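Local coordinates for protein probable M18-family aminopeptidase 1 (Thermotoga maritima, PDB 2GLF) that probably acts as a metal-dependent aminopeptidase of the M18 family, removing residues from the N-termini of peptides, at residues 351-363 / 390-402. Sequence-based numbering, arbitrary orientation.
Sequences VALVKYTGARGKY and ATLGKVDQGGGGT
Bends at chi2 (-77°) and chi3 (-62°) fold the chain of Arg-360 back so that its guanidinium lies against Asp-396, whose CG is set beside its own backbone N. OD2 of Asp-396 comes over one face of the guanidinium, the carboxylate and guanidinium planes 16° apart, with Arg-360 NH1 3.0 Å from Asp-396 OD2. Because that oxygen stands well out of the guanidinium plane, the pair is joined by charge without a directed N-H bond, and the arginine is poorly ordered. OD2 also forms a salt bridge with Lys-124 of a second subunit, and OD1 is hydrogen-bonded to Tyr-118 of that subunit, so this end of the contact belongs to a subunit interface.

Elsewhere the backbone does most of the work. Gly-401 N donates to Thr-357 O (2.9 Å), while Gly-399 CA gives a CA-H...O contact to Gly-358 O at 3.3 Å. The glycine run 398-401 thus follows the loop 357-359 closely. At the other end Ala-390 N bonds to Leu-353 O (3.1 Å), and the methyls Ala-352 CB and Ala-390 CB meet at 3.7 Å.

The Ala-390 to Leu-353 bond lies next to the parallel pairing of strands 351-354 and 387-389 at one side of the mixed sheet; strand 414-421 flanks 351-354 on its other side. The side chain of Thr-402, about 6 Å from a bound manganese ion, touches the manganese ligand Asp-326 and bonds through OG1 to Asp-416 of strand 414-421, so the glycine-rich loop borders the metal site before entering helix 404-408.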
loop_
_atom_site.group_PDB
_atom_site.type_symbol
_atom_site.label_atom_id
_atom_site.label_comp_id
_atom_site.label_asym_id
_atom_site.label_seq_id
_atom_site.Cartn_x
_atom_site.Cartn_y
_atom_site.Cartn_z
ATOM N N VAL A 351 46.828 7.380 -13.128
ATOM C CA VAL A 351 46.365 8.103 -11.956
ATOM C C VAL A 351 45.075 8.789 -12.363
ATOM O O VAL A 351 44.929 9.220 -13.511
ATOM C CB VAL A 351 47.359 9.198 -11.532
ATOM C CG1 VAL A 351 47.121 9.581 -10.089
ATOM C CG2 VAL A 351 48.773 8.721 -11.736
ATOM N N ALA A 352 44.142 8.887 -11.425
ATOM C CA ALA A 352 42.872 9.529 -11.707
ATOM C C ALA A 352 42.919 10.978 -11.286
ATOM O O ALA A 352 43.348 11.301 -10.177
ATOM C CB ALA A 352 41.748 8.819 -10.980
ATOM N N LEU A 353 42.489 11.850 -12.191
ATOM C CA LEU A 353 42.441 13.282 -11.933
ATOM C C LEU A 353 40.957 13.600 -11.754
ATOM O O LEU A 353 40.167 13.474 -12.693
ATOM C CB LEU A 353 43.046 14.048 -13.119
ATOM C CG LEU A 353 43.157 15.576 -13.078
ATOM C CD1 LEU A 353 44.235 16.025 -14.041
ATOM C CD2 LEU A 353 41.821 16.215 -13.435
ATOM N N VAL A 354 40.584 13.976 -10.535
ATOM C CA VAL A 354 39.196 14.289 -10.202
ATOM C C VAL A 354 39.013 15.790 -10.052
ATOM O O VAL A 354 39.501 16.388 -9.087
ATOM C CB VAL A 354 38.782 13.632 -8.868
ATOM C CG1 VAL A 354 37.290 13.672 -8.724
ATOM C CG2 VAL A 354 39.300 12.204 -8.794
ATOM N N LYS A 355 38.303 16.400 -10.993
ATOM C CA LYS A 355 38.077 17.839 -10.941
ATOM C C LYS A 355 37.094 18.246 -9.843
ATOM O O LYS A 355 37.205 19.337 -9.283
ATOM C CB LYS A 355 37.586 18.344 -12.300
ATOM C CG LYS A 355 37.451 19.846 -12.369
ATOM C CD LYS A 355 37.395 20.314 -13.801
ATOM C CE LYS A 355 37.149 21.811 -13.884
ATOM N NZ LYS A 355 35.825 22.178 -13.310
ATOM N N TYR A 356 36.138 17.368 -9.537
ATOM C CA TYR A 356 35.138 17.641 -8.502
ATOM C C TYR A 356 34.445 16.379 -7.985
ATOM O O TYR A 356 34.342 15.373 -8.697
ATOM C CB TYR A 356 34.085 18.631 -9.023
ATOM C CG TYR A 356 33.382 18.185 -10.289
ATOM C CD1 TYR A 356 32.510 17.097 -10.282
ATOM C CD2 TYR A 356 33.620 18.831 -11.502
ATOM C CE1 TYR A 356 31.896 16.658 -11.449
ATOM C CE2 TYR A 356 33.011 18.400 -12.674
ATOM C CZ TYR A 356 32.152 17.312 -12.642
ATOM O OH TYR A 356 31.561 16.868 -13.801
ATOM N N THR A 357 33.966 16.453 -6.742
ATOM C CA THR A 357 33.278 15.344 -6.086
ATOM C C THR A 357 32.266 15.855 -5.071
ATOM O O THR A 357 32.581 15.971 -3.885
ATOM C CB THR A 357 34.259 14.439 -5.316
ATOM O OG1 THR A 357 35.035 15.238 -4.416
ATOM C CG2 THR A 357 35.180 13.710 -6.266
ATOM N N GLY A 358 31.053 16.155 -5.520
ATOM C CA GLY A 358 30.045 16.645 -4.594
ATOM C C GLY A 358 28.815 15.764 -4.556
ATOM O O GLY A 358 28.918 14.538 -4.562
ATOM N N ALA A 359 27.644 16.390 -4.508
ATOM C CA ALA A 359 26.385 15.655 -4.483
ATOM C C ALA A 359 25.447 16.219 -5.549
ATOM O O ALA A 359 25.843 16.407 -6.696
ATOM C CB ALA A 359 25.743 15.751 -3.107
ATOM N N ARG A 360 24.212 16.508 -5.165
ATOM C CA ARG A 360 23.232 17.044 -6.099
ATOM C C ARG A 360 23.743 18.246 -6.923
ATOM O O ARG A 360 23.293 19.382 -6.737
ATOM C CB ARG A 360 21.970 17.434 -5.326
ATOM C CG ARG A 360 21.325 16.278 -4.586
ATOM C CD ARG A 360 20.565 15.385 -5.538
ATOM N NE ARG A 360 19.487 16.121 -6.188
ATOM C CZ ARG A 360 18.647 15.596 -7.072
ATOM N NH1 ARG A 360 18.758 14.320 -7.417
ATOM N NH2 ARG A 360 17.695 16.347 -7.610
ATOM N N GLY A 361 24.674 18.003 -7.840
ATOM C CA GLY A 361 25.181 19.094 -8.651
ATOM C C GLY A 361 26.298 19.929 -8.039
ATOM O O GLY A 361 26.170 21.148 -7.926
ATOM N N LYS A 362 27.386 19.269 -7.643
ATOM C CA LYS A 362 28.560 19.924 -7.068
ATOM C C LYS A 362 28.445 20.614 -5.710
ATOM O O LYS A 362 29.176 21.574 -5.449
ATOM C CB LYS A 362 29.140 20.933 -8.063
ATOM C CG LYS A 362 29.970 20.329 -9.172
ATOM C CD LYS A 362 29.208 20.286 -10.471
ATOM C CE LYS A 362 30.155 20.030 -11.629
ATOM N NZ LYS A 362 31.176 21.121 -11.739
ATOM N N TYR A 363 27.557 20.141 -4.841
ATOM C CA TYR A 363 27.421 20.754 -3.522
ATOM C C TYR A 363 28.575 20.347 -2.622
ATOM O O TYR A 363 29.100 19.240 -2.740
ATOM C CB TYR A 363 26.118 20.336 -2.828
ATOM C CG TYR A 363 24.851 20.725 -3.542
ATOM C CD1 TYR A 363 24.871 21.628 -4.601
ATOM C CD2 TYR A 363 23.626 20.180 -3.162
ATOM C CE1 TYR A 363 23.699 21.979 -5.270
ATOM C CE2 TYR A 363 22.449 20.521 -3.822
ATOM C CZ TYR A 363 22.491 21.420 -4.878
ATOM O OH TYR A 363 21.339 21.739 -5.563
ATOM N N ALA A 390 38.435 11.167 -13.895
ATOM C CA ALA A 390 37.534 10.351 -13.093
ATOM C C ALA A 390 36.435 11.171 -12.435
ATOM O O ALA A 390 36.655 12.294 -11.987
ATOM C CB ALA A 390 38.317 9.585 -12.034
ATOM N N THR A 391 35.246 10.588 -12.391
ATOM C CA THR A 391 34.088 11.218 -11.791
ATOM C C THR A 391 33.482 10.211 -10.828
ATOM O O THR A 391 33.470 9.009 -11.105
ATOM C CB THR A 391 33.051 11.579 -12.855
ATOM O OG1 THR A 391 33.618 12.518 -13.778
ATOM C CG2 THR A 391 31.835 12.194 -12.212
ATOM N N LEU A 392 32.985 10.700 -9.698
ATOM C CA LEU A 392 32.386 9.831 -8.694
ATOM C C LEU A 392 30.962 9.404 -9.068
ATOM O O LEU A 392 29.991 9.770 -8.398
ATOM C CB LEU A 392 32.380 10.543 -7.342
ATOM C CG LEU A 392 31.949 9.701 -6.141
ATOM C CD1 LEU A 392 32.948 8.570 -5.911
ATOM C CD2 LEU A 392 31.853 10.596 -4.918
ATOM N N GLY A 393 30.848 8.629 -10.143
ATOM C CA GLY A 393 29.553 8.147 -10.599
ATOM C C GLY A 393 28.702 9.143 -11.368
ATOM O O GLY A 393 29.032 10.330 -11.445
ATOM N N LYS A 394 27.606 8.643 -11.941
ATOM C CA LYS A 394 26.661 9.457 -12.702
ATOM C C LYS A 394 26.271 10.648 -11.850
ATOM O O LYS A 394 26.476 10.635 -10.641
ATOM C CB LYS A 394 25.403 8.657 -13.041
ATOM C CG LYS A 394 25.572 7.576 -14.081
ATOM C CD LYS A 394 24.236 6.911 -14.364
ATOM C CE LYS A 394 24.295 6.014 -15.594
ATOM N NZ LYS A 394 25.307 4.939 -15.440
ATOM N N VAL A 395 25.676 11.655 -12.476
ATOM C CA VAL A 395 25.297 12.881 -11.789
ATOM C C VAL A 395 24.661 12.813 -10.392
ATOM O O VAL A 395 25.229 13.363 -9.442
ATOM C CB VAL A 395 24.441 13.759 -12.718
ATOM C CG1 VAL A 395 23.914 14.988 -11.977
ATOM C CG2 VAL A 395 25.297 14.191 -13.896
ATOM N N ASP A 396 23.511 12.174 -10.218
ATOM C CA ASP A 396 22.958 12.152 -8.861
ATOM C C ASP A 396 23.075 10.823 -8.111
ATOM O O ASP A 396 22.331 10.565 -7.166
ATOM C CB ASP A 396 21.505 12.630 -8.871
ATOM C CG ASP A 396 21.399 14.135 -9.006
ATOM O OD1 ASP A 396 22.138 14.836 -8.283
ATOM O OD2 ASP A 396 20.581 14.617 -9.822
ATOM N N GLN A 397 24.036 10.001 -8.522
ATOM C CA GLN A 397 24.274 8.696 -7.915
ATOM C C GLN A 397 24.635 8.719 -6.434
ATOM O O GLN A 397 24.067 7.963 -5.633
ATOM C CB GLN A 397 25.368 7.961 -8.682
ATOM C CG GLN A 397 24.819 7.029 -9.727
ATOM C CD GLN A 397 24.138 5.834 -9.112
ATOM O OE1 GLN A 397 23.509 5.041 -9.804
ATOM N NE2 GLN A 397 24.267 5.692 -7.803
ATOM N N GLY A 398 25.587 9.570 -6.067
ATOM C CA GLY A 398 25.990 9.634 -4.677
ATOM C C GLY A 398 26.915 10.783 -4.359
ATOM O O GLY A 398 27.220 11.605 -5.220
ATOM N N GLY A 399 27.365 10.835 -3.112
ATOM C CA GLY A 399 28.250 11.905 -2.695
ATOM C C GLY A 399 29.681 11.472 -2.457
ATOM O O GLY A 399 29.991 10.282 -2.437
ATOM N N GLY A 400 30.553 12.457 -2.280
ATOM C CA GLY A 400 31.950 12.184 -2.035
ATOM C C GLY A 400 32.526 13.179 -1.053
ATOM O O GLY A 400 32.466 12.972 0.157
ATOM N N GLY A 401 33.078 14.268 -1.575
ATOM C CA GLY A 401 33.663 15.280 -0.718
ATOM C C GLY A 401 34.962 14.816 -0.086
ATOM O O GLY A 401 34.968 13.876 0.708
ATOM N N THR A 402 36.065 15.465 -0.447
ATOM C CA THR A 402 37.373 15.126 0.104
ATOM C C THR A 402 37.878 16.319 0.901
ATOM O O THR A 402 37.180 17.326 1.025
ATOM C CB THR A 402 38.394 14.811 -0.995
ATOM O OG1 THR A 402 38.507 15.938 -1.867
ATOM C CG2 THR A 402 37.962 13.595 -1.797
#